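Local coordinates for conserved hypothetical secreted protein (Helicobacter pylori, PDB 4RNZ) that probably cleaves peptidoglycan peptides as a zinc-dependent M23-family metallopeptidase and so takes part in determining the shape of the bacterial cell, at residues L48-A51 / L55-A58; H69-K72 / Y77-D80; K23-Y26 / D32-L35. All coordinates share one frame; numbering follows the deposited sequence.

Interaction 1 (L48-A51 / L55-A58); sequences LRDA and LIQA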
ATOM      1  N   LEU A  48      22.799  -3.424  13.073  1.00 36.14           N
ATOM      2  CA  LEU A  48      23.739  -4.145  13.921  1.00 37.62           C
ATOM      3  C   LEU A  48      25.057  -3.412  13.838  1.00 40.08           C
ATOM      4  O   LEU A  48      25.551  -3.132  12.720  1.00 36.86           O
ATOM      5  CB  LEU A  48      23.943  -5.578  13.444  1.00 39.25           C
ATOM      6  CG  LEU A  48      24.889  -6.425  14.319  1.00 43.03           C
ATOM      7  CD1 LEU A  48      24.297  -6.711  15.690  1.00 42.49           C
ATOM      8  CD2 LEU A  48      25.243  -7.720  13.613  1.00 43.37           C
ATOM      9  N   ARG A  49      25.630  -3.125  15.004  1.00 38.65           N
ATOM     10  CA  ARG A  49      26.886  -2.387  15.090  1.00 40.85           C
ATOM     11  C   ARG A  49      27.925  -3.237  15.836  1.00 44.00           C
ATOM     12  O   ARG A  49      27.547  -4.086  16.635  1.00 43.99           O
ATOM     13  CB  ARG A  49      26.626  -1.059  15.802  1.00 39.54           C
ATOM     14  CG  ARG A  49      25.825  -0.074  14.953  1.00 39.30           C
ATOM     15  CD  ARG A  49      25.456   1.198  15.671  1.00 39.10           C
ATOM     16  NE  ARG A  49      24.544   1.984  14.844  1.00 41.28           N
ATOM     17  CZ  ARG A  49      24.908   2.764  13.824  1.00 43.12           C
ATOM     18  NH1 ARG A  49      26.187   2.901  13.486  1.00 45.05           N
ATOM     19  NH2 ARG A  49      23.988   3.416  13.123  1.00 44.32           N
ATOM     20  N   ASP A  50      29.218  -3.038  15.559  1.00 47.27           N
ATOM     21  CA  ASP A  50      30.293  -3.749  16.315  1.00 48.01           C
ATOM     22  C   ASP A  50      30.615  -3.001  17.609  1.00 48.37           C
ATOM     23  O   ASP A  50      29.919  -2.048  17.964  1.00 50.45           O
ATOM     24  CB  ASP A  50      31.565  -3.932  15.473  1.00 45.11           C
ATOM     25  CG  ASP A  50      32.228  -2.620  15.125  1.00 43.67           C
ATOM     26  OD1 ASP A  50      31.906  -1.572  15.740  1.00 44.89           O
ATOM     27  OD2 ASP A  50      33.065  -2.630  14.208  1.00 46.13           O
ATOM     28  N   ALA A  51      31.664  -3.441  18.307  1.00 52.04           N
ATOM     29  CA  ALA A  51      32.099  -2.813  19.558  1.00 52.18           C
ATOM     30  C   ALA A  51      32.393  -1.329  19.387  1.00 51.72           C
ATOM     31  O   ALA A  51      32.023  -0.519  20.224  1.00 57.82           O
ATOM     32  CB  ALA A  51      33.331  -3.517  20.081  1.00 53.16           C
ATOM     33  N   LEU A  55      28.557   0.604  11.974  1.00 46.83           N
ATOM     34  CA  LEU A  55      27.463  -0.087  11.323  1.00 44.81           C
ATOM     35  C   LEU A  55      28.030  -1.239  10.513  1.00 44.93           C
ATOM     36  O   LEU A  55      28.811  -1.020   9.584  1.00 44.27           O
ATOM     37  CB  LEU A  55      26.687   0.878  10.426  1.00 45.45           C
ATOM     38  CG  LEU A  55      25.335   0.420   9.875  1.00 46.06           C
ATOM     39  CD1 LEU A  55      25.493  -0.566   8.726  1.00 49.60           C
ATOM     40  CD2 LEU A  55      24.466  -0.166  10.977  1.00 44.42           C
ATOM     41  N   ILE A  56      27.648  -2.467  10.863  1.00 38.70           N
ATOM     42  CA  ILE A  56      28.085  -3.622  10.093  1.00 40.84           C
ATOM     43  C   ILE A  56      26.949  -4.317   9.355  1.00 40.95           C
ATOM     44  O   ILE A  56      27.208  -5.104   8.469  1.00 42.04           O
ATOM     45  CB  ILE A  56      28.873  -4.627  10.957  1.00 45.43           C
ATOM     46  CG1 ILE A  56      27.952  -5.368  11.932  1.00 46.85           C
ATOM     47  CG2 ILE A  56      30.025  -3.904  11.668  1.00 45.96           C
ATOM     48  CD1 ILE A  56      28.677  -6.164  12.992  1.00 49.75           C
ATOM     49  N   GLN A  57      25.700  -4.037   9.731  1.00 41.53           N
ATOM     50  CA  GLN A  57      24.534  -4.533   8.997  1.00 39.03           C
ATOM     51  C   GLN A  57      23.335  -3.635   9.162  1.00 35.56           C
ATOM     52  O   GLN A  57      23.148  -3.026  10.211  1.00 34.15           O
ATOM     53  CB  GLN A  57      24.121  -5.902   9.476  1.00 41.56           C
ATOM     54  CG  GLN A  57      24.922  -7.021   8.894  1.00 46.54           C
ATOM     55  CD  GLN A  57      24.176  -8.297   9.065  1.00 51.06           C
ATOM     56  OE1 GLN A  57      23.521  -8.778   8.138  1.00 49.09           O
ATOM     57  NE2 GLN A  57      24.203  -8.822  10.281  1.00 56.17           N
ATOM     58  N   ALA A  58      22.511  -3.591   8.119  1.00 34.72           N
ATOM     59  CA  ALA A  58      21.222  -2.913   8.184  1.00 32.28           C
ATOM     60  C   ALA A  58      20.211  -3.598   7.280  1.00 31.09           C
ATOM     61  O   ALA A  58      20.553  -4.071   6.170  1.00 29.41           O
ATOM     62  CB  ALA A  58      21.366  -1.466   7.794  1.00 32.61           C
TER

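Interaction 2 (H69-K72 / Y77-D80); sequences HIYK and YFLD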
ATOM      1  N   HIS A  69      19.444  -4.785   2.164  1.00 27.26           N
ATOM      2  CA  HIS A  69      20.407  -5.344   3.102  1.00 27.64           C
ATOM      3  C   HIS A  69      21.791  -4.752   2.840  1.00 26.94           C
ATOM      4  O   HIS A  69      22.385  -4.997   1.782  1.00 27.62           O
ATOM      5  CB  HIS A  69      20.452  -6.862   2.934  1.00 27.63           C
ATOM      6  CG  HIS A  69      21.365  -7.563   3.899  1.00 28.99           C
ATOM      7  ND1 HIS A  69      21.950  -8.790   3.621  1.00 30.29           N
ATOM      8  CD2 HIS A  69      21.801  -7.208   5.132  1.00 28.16           C
ATOM      9  CE1 HIS A  69      22.716  -9.146   4.638  1.00 30.20           C
ATOM     10  NE2 HIS A  69      22.624  -8.219   5.576  1.00 29.20           N
ATOM     11  N   ILE A  70      22.291  -3.978   3.800  1.00 29.70           N
ATOM     12  CA  ILE A  70      23.645  -3.443   3.759  1.00 31.06           C
ATOM     13  C   ILE A  70      24.480  -4.228   4.737  1.00 33.08           C
ATOM     14  O   ILE A  70      24.074  -4.422   5.895  1.00 29.03           O
ATOM     15  CB  ILE A  70      23.708  -1.963   4.176  1.00 31.29           C
ATOM     16  CG1 ILE A  70      23.055  -1.095   3.090  1.00 34.45           C
ATOM     17  CG2 ILE A  70      25.144  -1.518   4.423  1.00 30.55           C
ATOM     18  CD1 ILE A  70      22.614   0.262   3.578  1.00 36.30           C
ATOM     19  N   TYR A  71      25.636  -4.704   4.282  1.00 30.65           N
ATOM     20  CA  TYR A  71      26.501  -5.464   5.193  1.00 32.67           C
ATOM     21  C   TYR A  71      27.954  -5.263   4.826  1.00 31.95           C
ATOM     22  O   TYR A  71      28.295  -5.074   3.647  1.00 29.32           O
ATOM     23  CB  TYR A  71      26.167  -6.954   5.208  1.00 31.98           C
ATOM     24  CG  TYR A  71      26.171  -7.581   3.846  1.00 33.49           C
ATOM     25  CD1 TYR A  71      25.063  -7.467   3.020  1.00 31.57           C
ATOM     26  CD2 TYR A  71      27.287  -8.271   3.359  1.00 31.75           C
ATOM     27  CE1 TYR A  71      25.051  -8.029   1.765  1.00 31.74           C
ATOM     28  CE2 TYR A  71      27.272  -8.833   2.097  1.00 31.10           C
ATOM     29  CZ  TYR A  71      26.149  -8.704   1.311  1.00 31.84           C
ATOM     30  OH  TYR A  71      26.100  -9.231   0.054  1.00 35.88           O
ATOM     31  N   LYS A  72      28.783  -5.254   5.859  1.00 36.25           N
ATOM     32  CA  LYS A  72      30.230  -5.164   5.700  1.00 41.70           C
ATOM     33  C   LYS A  72      30.789  -6.574   5.584  1.00 40.27           C
ATOM     34  O   LYS A  72      30.529  -7.396   6.451  1.00 39.92           O
ATOM     35  CB  LYS A  72      30.840  -4.451   6.901  1.00 42.17           C
ATOM     36  CG  LYS A  72      32.311  -4.143   6.695  1.00 48.76           C
ATOM     37  CD  LYS A  72      32.887  -3.280   7.799  1.00 48.45           C
ATOM     38  CE  LYS A  72      34.336  -2.957   7.467  1.00 52.83           C
ATOM     39  NZ  LYS A  72      34.827  -1.855   8.330  1.00 53.42           N
ATOM     40  N   TYR A  77      31.740  -2.763   1.987  1.00 38.42           N
ATOM     41  CA  TYR A  77      30.309  -2.795   2.216  1.00 35.00           C
ATOM     42  C   TYR A  77      29.652  -3.247   0.949  1.00 34.97           C
ATOM     43  O   TYR A  77      30.168  -3.038  -0.158  1.00 34.01           O
ATOM     44  CB  TYR A  77      29.786  -1.418   2.624  1.00 35.33           C
ATOM     45  CG  TYR A  77      30.023  -1.082   4.076  1.00 35.74           C
ATOM     46  CD1 TYR A  77      29.093  -1.425   5.051  1.00 36.46           C
ATOM     47  CD2 TYR A  77      31.165  -0.403   4.477  1.00 35.48           C
ATOM     48  CE1 TYR A  77      29.294  -1.096   6.381  1.00 37.36           C
ATOM     49  CE2 TYR A  77      31.376  -0.074   5.795  1.00 36.19           C
ATOM     50  CZ  TYR A  77      30.443  -0.420   6.750  1.00 36.90           C
ATOM     51  OH  TYR A  77      30.668  -0.078   8.064  1.00 37.76           O
ATOM     52  N   PHE A  78      28.505  -3.894   1.114  1.00 32.73           N
ATOM     53  CA  PHE A  78      27.737  -4.398  -0.004  1.00 32.26           C
ATOM     54  C   PHE A  78      26.276  -4.019   0.184  1.00 29.70           C
ATOM     55  O   PHE A  78      25.862  -3.794   1.288  1.00 28.79           O
ATOM     56  CB  PHE A  78      27.890  -5.906  -0.044  1.00 34.45           C
ATOM     57  CG  PHE A  78      29.274  -6.346  -0.428  1.00 34.81           C
ATOM     58  CD1 PHE A  78      30.270  -6.481   0.532  1.00 36.72           C
ATOM     59  CD2 PHE A  78      29.590  -6.561  -1.750  1.00 36.57           C
ATOM     60  CE1 PHE A  78      31.548  -6.859   0.160  1.00 38.46           C
ATOM     61  CE2 PHE A  78      30.883  -6.934  -2.126  1.00 38.27           C
ATOM     62  CZ  PHE A  78      31.846  -7.090  -1.168  1.00 36.97           C
ATOM     63  N   LEU A  79      25.500  -3.988  -0.892  1.00 30.73           N
ATOM     64  CA  LEU A  79      24.092  -3.667  -0.779  1.00 30.74           C
ATOM     65  C   LEU A  79      23.312  -4.598  -1.652  1.00 33.47           C
ATOM     66  O   LEU A  79      23.543  -4.654  -2.864  1.00 32.47           O
ATOM     67  CB  LEU A  79      23.888  -2.211  -1.183  1.00 32.03           C
ATOM     68  CG  LEU A  79      22.550  -1.584  -0.836  1.00 31.05           C
ATOM     69  CD1 LEU A  79      22.721  -0.083  -0.654  1.00 31.36           C
ATOM     70  CD2 LEU A  79      21.512  -1.942  -1.892  1.00 32.88           C
ATOM     71  N   ASP A  80      22.414  -5.363  -1.033  1.00 28.65           N
ATOM     72  CA  ASP A  80      21.539  -6.262  -1.765  1.00 32.09           C
ATOM     73  C   ASP A  80      20.102  -5.834  -1.518  1.00 28.64           C
ATOM     74  O   ASP A  80      19.799  -5.252  -0.490  1.00 28.35           O
ATOM     75  CB  ASP A  80      21.678  -7.732  -1.309  1.00 31.39           C
ATOM     76  CG  ASP A  80      23.048  -8.311  -1.573  1.00 37.09           C
ATOM     77  OD1 ASP A  80      23.663  -7.947  -2.582  1.00 38.11           O
ATOM     78  OD2 ASP A  80      23.506  -9.147  -0.769  1.00 37.41           O
TER

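Interaction 3 (K23-Y26 / D32-L35); sequences KLYY and DKEL. With ZN (zinc ion), chain B.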
ATOM      1  N   LYS A  23      29.701   5.545  -2.828  1.00 30.76           N
ATOM      2  CA  LYS A  23      29.671   4.819  -4.106  1.00 32.21           C
ATOM      3  C   LYS A  23      28.786   3.604  -4.042  1.00 30.86           C
ATOM      4  O   LYS A  23      28.358   3.085  -5.069  1.00 32.19           O
ATOM      5  CB  LYS A  23      31.066   4.379  -4.526  1.00 34.37           C
ATOM      6  CG  LYS A  23      31.664   3.280  -3.669  1.00 37.95           C
ATOM      7  CD  LYS A  23      33.127   3.042  -4.035  1.00 41.83           C
ATOM      8  CE  LYS A  23      33.886   2.425  -2.863  1.00 45.65           C
ATOM      9  NZ  LYS A  23      35.322   2.298  -3.196  1.00 48.30           N
ATOM     10  N   LEU A  24      28.582   3.087  -2.836  1.00 32.43           N
ATOM     11  CA  LEU A  24      27.633   1.999  -2.640  1.00 33.24           C
ATOM     12  C   LEU A  24      26.258   2.372  -3.220  1.00 29.52           C
ATOM     13  O   LEU A  24      25.583   1.547  -3.816  1.00 30.07           O
ATOM     14  CB  LEU A  24      27.551   1.634  -1.152  1.00 33.47           C
ATOM     15  CG  LEU A  24      26.890   0.302  -0.810  1.00 36.39           C
ATOM     16  CD1 LEU A  24      27.566  -0.853  -1.529  1.00 36.58           C
ATOM     17  CD2 LEU A  24      26.906   0.075   0.701  1.00 37.23           C
ATOM     18  N   TYR A  25      25.854   3.623  -3.065  1.00 28.92           N
ATOM     19  CA  TYR A  25      24.680   4.147  -3.774  1.00 30.59           C
ATOM     20  C   TYR A  25      24.959   4.548  -5.239  1.00 30.22           C
ATOM     21  O   TYR A  25      24.246   4.131  -6.146  1.00 30.51           O
ATOM     22  CB  TYR A  25      24.072   5.349  -3.026  1.00 32.10           C
ATOM     23  CG  TYR A  25      22.958   5.999  -3.803  1.00 34.89           C
ATOM     24  CD1 TYR A  25      21.694   5.432  -3.849  1.00 35.87           C
ATOM     25  CD2 TYR A  25      23.185   7.157  -4.542  1.00 36.43           C
ATOM     26  CE1 TYR A  25      20.679   6.009  -4.582  1.00 36.75           C
ATOM     27  CE2 TYR A  25      22.173   7.735  -5.289  1.00 39.87           C
ATOM     28  CZ  TYR A  25      20.917   7.158  -5.294  1.00 39.71           C
ATOM     29  OH  TYR A  25      19.918   7.748  -6.015  1.00 40.33           O
ATOM     30  N   TYR A  26      25.982   5.365  -5.470  1.00 32.38           N
ATOM     31  CA  TYR A  26      26.206   5.932  -6.807  1.00 32.38           C
ATOM     32  C   TYR A  26      26.402   4.862  -7.856  1.00 33.42           C
ATOM     33  O   TYR A  26      25.927   5.017  -8.985  1.00 30.02           O
ATOM     34  CB  TYR A  26      27.377   6.920  -6.800  1.00 33.09           C
ATOM     35  CG  TYR A  26      27.119   8.166  -5.986  1.00 34.38           C
ATOM     36  CD1 TYR A  26      26.059   9.002  -6.285  1.00 36.44           C
ATOM     37  CD2 TYR A  26      27.942   8.517  -4.918  1.00 37.33           C
ATOM     38  CE1 TYR A  26      25.812  10.150  -5.547  1.00 38.62           C
ATOM     39  CE2 TYR A  26      27.704   9.669  -4.177  1.00 37.80           C
ATOM     40  CZ  TYR A  26      26.639  10.476  -4.494  1.00 39.61           C
ATOM     41  OH  TYR A  26      26.391  11.617  -3.765  1.00 45.64           O
ATOM     42  N   ASP A  32      17.914   0.114  -9.663  1.00 37.04           N
ATOM     43  CA  ASP A  32      18.148  -0.027  -8.220  1.00 34.46           C
ATOM     44  C   ASP A  32      18.076   1.319  -7.464  1.00 35.05           C
ATOM     45  O   ASP A  32      17.594   1.373  -6.333  1.00 30.50           O
ATOM     46  CB  ASP A  32      19.464  -0.745  -7.962  1.00 36.72           C
ATOM     47  CG  ASP A  32      19.363  -2.250  -8.170  1.00 38.29           C
ATOM     48  OD1 ASP A  32      18.238  -2.779  -8.282  1.00 37.05           O
ATOM     49  OD2 ASP A  32      20.425  -2.908  -8.218  1.00 38.92           O
ATOM     50  N   LYS A  33      18.532   2.410  -8.076  1.00 32.81           N
ATOM     51  CA  LYS A  33      18.338   3.725  -7.471  1.00 33.66           C
ATOM     52  C   LYS A  33      16.859   4.065  -7.281  1.00 31.60           C
ATOM     53  O   LYS A  33      16.476   4.550  -6.226  1.00 33.53           O
ATOM     54  CB  LYS A  33      19.011   4.806  -8.306  1.00 34.20           C
ATOM     55  CG  LYS A  33      20.518   4.753  -8.182  1.00 36.28           C
ATOM     56  CD  LYS A  33      21.183   5.854  -8.991  1.00 37.72           C
ATOM     57  CE  LYS A  33      22.585   6.144  -8.492  1.00 41.90           C
ATOM     58  NZ  LYS A  33      23.543   6.112  -9.622  1.00 41.64           N
ATOM     59  N   GLU A  34      16.032   3.809  -8.293  1.00 34.32           N
ATOM     60  CA  GLU A  34      14.591   4.048  -8.160  1.00 37.51           C
ATOM     61  C   GLU A  34      14.038   3.243  -6.968  1.00 33.85           C
ATOM     62  O   GLU A  34      13.277   3.743  -6.147  1.00 32.92           O
ATOM     63  CB  GLU A  34      13.835   3.649  -9.430  1.00 38.79           C
ATOM     64  CG  GLU A  34      13.917   4.645 -10.577  1.00 42.54           C
ATOM     65  CD  GLU A  34      12.807   4.447 -11.625  1.00 40.82           C
ATOM     66  OE1 GLU A  34      12.516   5.407 -12.359  1.00 37.97           O
ATOM     67  OE2 GLU A  34      12.221   3.342 -11.721  1.00 38.26           O
ATOM     68  N   LEU A  35      14.469   1.999  -6.877  1.00 33.10           N
ATOM     69  CA  LEU A  35      14.044   1.091  -5.811  1.00 36.04           C
ATOM     70  C   LEU A  35      14.396   1.697  -4.434  1.00 34.87           C
ATOM     71  O   LEU A  35      13.550   1.768  -3.517  1.00 33.02           O
ATOM     72  CB  LEU A  35      14.718  -0.267  -6.047  1.00 38.04           C
ATOM     73  CG  LEU A  35      14.002  -1.602  -5.992  1.00 42.01           C
ATOM     74  CD1 LEU A  35      12.638  -1.590  -6.667  1.00 43.80           C
ATOM     75  CD2 LEU A  35      14.912  -2.656  -6.608  1.00 40.32           C
TER
HETATM   76 ZN    ZN B 501      10.531   3.210 -12.773  1.00 32.61          ZN

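Interaction 1 (L48-A51 / L55-A58)
A trans first torsion (chi1 -178°) sends the Leu48 side chain alongside Gln57, the two pointing the same way, while the first torsion of Ile56, chi1 72°, sets CG1 between its own N and carbonyl carbon and swings that branch back over the Leu48 carbonyl. CG1 of Ile56 comes to 3.4 Å from Leu48 O, and its terminal CD1 meets Leu48 CD2 at 3.8 Å. The same Leu48 methyl touches the amide end of Gln57, CD2 to NE2 3.7 Å, so one branch packs against two successive residues of the partner strand; Gln57 OE1 is hydrogen-bonded to His69 NE2 of strand 66-73.

That doubling reflects a classic beta bulge. Leu48 O accepts from both Ile56 N, at 2.9 Å and in the carbonyl plane, and Gln57 N, at 3.1 Å; Leu48 N returns a bond to Gln57 O. Ile56 is the extra residue, and the register slips by one before Arg49 pairs with Leu55 as a non-hydrogen-bonded pair. On the face of the sheet that carries Arg49 and Leu55, the extended arginine runs across Leu55 and turns its guanidinium against it: Leu55 CD2 sits over the centre of the guanidinium, 4.1 Å above its plane, and NH1 lies 3.7 Å from Leu55 CB. The rotation of this flat group is fixed by hydrogen bonds from NH2 to Asn18 OD1 and from NH1 to Asn53 O. Asp50, whose CB brushes Ile56 CG2, turns OD1 to the backbone N of Thr54 within the connecting loop.

The contact closes a beta hairpin near the N-terminus. Met1 touches the side chains of Leu48 and Gln57, the loop residues Asn18 and Ile20 pack on Leu55, and strand 55-61 bonds through the Ile56 and Ala58 backbone to strand 66-73.

Interaction 2 (H69-K72 / Y77-D80)
A two-stranded antiparallel hairpin, the last in the five-stranded sheet of the N-terminal region, joins 69-72 to 77-80, the latter on an outermost strand. His69 and Asp80 form one hydrogen-bonded pair, Tyr71 and Phe78 the next, with bonds running both ways in each. The non-hydrogen-bonded pairs Ile70-Leu79 and Lys72-Tyr77 alternate with them, and CA-H...O contacts such as Ile70 CA to Phe78 O, 3.3 Å, fill the intervals.

On the face bearing Ile70, Lys72, Tyr77 and Leu79, the Lys72 chain is extended and lies over the Tyr77 ring. Its CB stands 3.7 Å above the ring plane, displaced toward the rim, a CH-pi contact. Ile70 CG1 meets Leu79 CD1 at 3.9 Å, and Leu11 of helix 11-17 covers both residues. The phenol of Tyr77 reaches beyond the hairpin to Leu55 O.

On the face bearing His69, Tyr71, Phe78 and Asp80, Tyr71 is the centre of the contacts. A chi1 of 54° places its CG between the backbone N and the carbonyl carbon, tipping the ring across the strands so that Phe78 CB rests over one face, 3.6 Å from Tyr71 CZ. The two rings are nearly parallel, planes at 18°, yet slid so far apart that they barely overlap. The opposite strand also supplies a carboxylate at the edge of the tyrosine: Tyr71 OH donates to Asp80 OD2 over 2.7 Å, reaching that oxygen on its syn side but 33° out of the carboxylate plane.

Interaction 3 (K23-Y26 / D32-L35)
Lys33 NZ donates to the backbone carbonyl of Tyr26, 2.7 Å from NZ to O, and this is the one hydrogen bond joining helix 23-26 to 32-35. The ammonium approaches well off the C=O line, with an angle at the oxygen of 127° and a tilt of 30° from the carbonyl plane. A weak second bond runs from NZ to Leu28 O in the short connection between the two helices, so the charged end is held among main-chain oxygens.

The aliphatic part of the same side chain makes the rest of the contact. Lys33 crosses Tyr25 at about a right angle: CG passes 3.7 Å from Tyr25 OH, and CE lies over a face of the ring, 3.6 Å from Tyr25 CE2, a CH-pi contact. The chain runs out straight as far as CE and then bends, chi4 129°, which carries NZ past the ring to the Tyr26 carbonyl. At 5.3 Å from the ring centroid NZ is too distant for more than a weak cation-pi attraction. CE also comes within 3.5 Å of Tyr25 O. Leu11, Leu12 and Leu15 of helix 11-17 pack around the tyrosine, which is buried.

The next residue, Glu34, points away from helix 23-26 and binds the zinc ion through OE2 at 2.0 Å. His219, Asp223 and His301 complete the metal site, and the other carboxylate oxygen, Glu34 OE1, is hydrogen-bonded to His266 NE2. A glutamate from the N-terminal region thus occupies a ligand position on the metal of the M23 peptidase region, an arrangement consistent with a latent, self-blocked enzyme, while the neighbouring lysine ties the helix that presents it to helix 23-26.

All three contacts lie in the N-terminal region, in series along the chain: interaction 3 closes first, then interaction 1, then interaction 2. Interactions 1 and 2 are successive hairpins of one five-stranded antiparallel sheet, their centres about 11 Å apart, joined where strand 55-61 pairs with 66-73. Gln57 OE1 to His69 NE2 and Leu55 O to Tyr77 OH are probable hydrogen bonds linking them. Between centres, interaction 3 is about 12 Å from interaction 2 and about 20 Å from interaction 1. It meets interaction 2 as Leu24 packs on strand 76-83 but does not touch interaction 1. The sheet thus backs the helices, and 30-36 extends this region to the zinc site of the peptidase region.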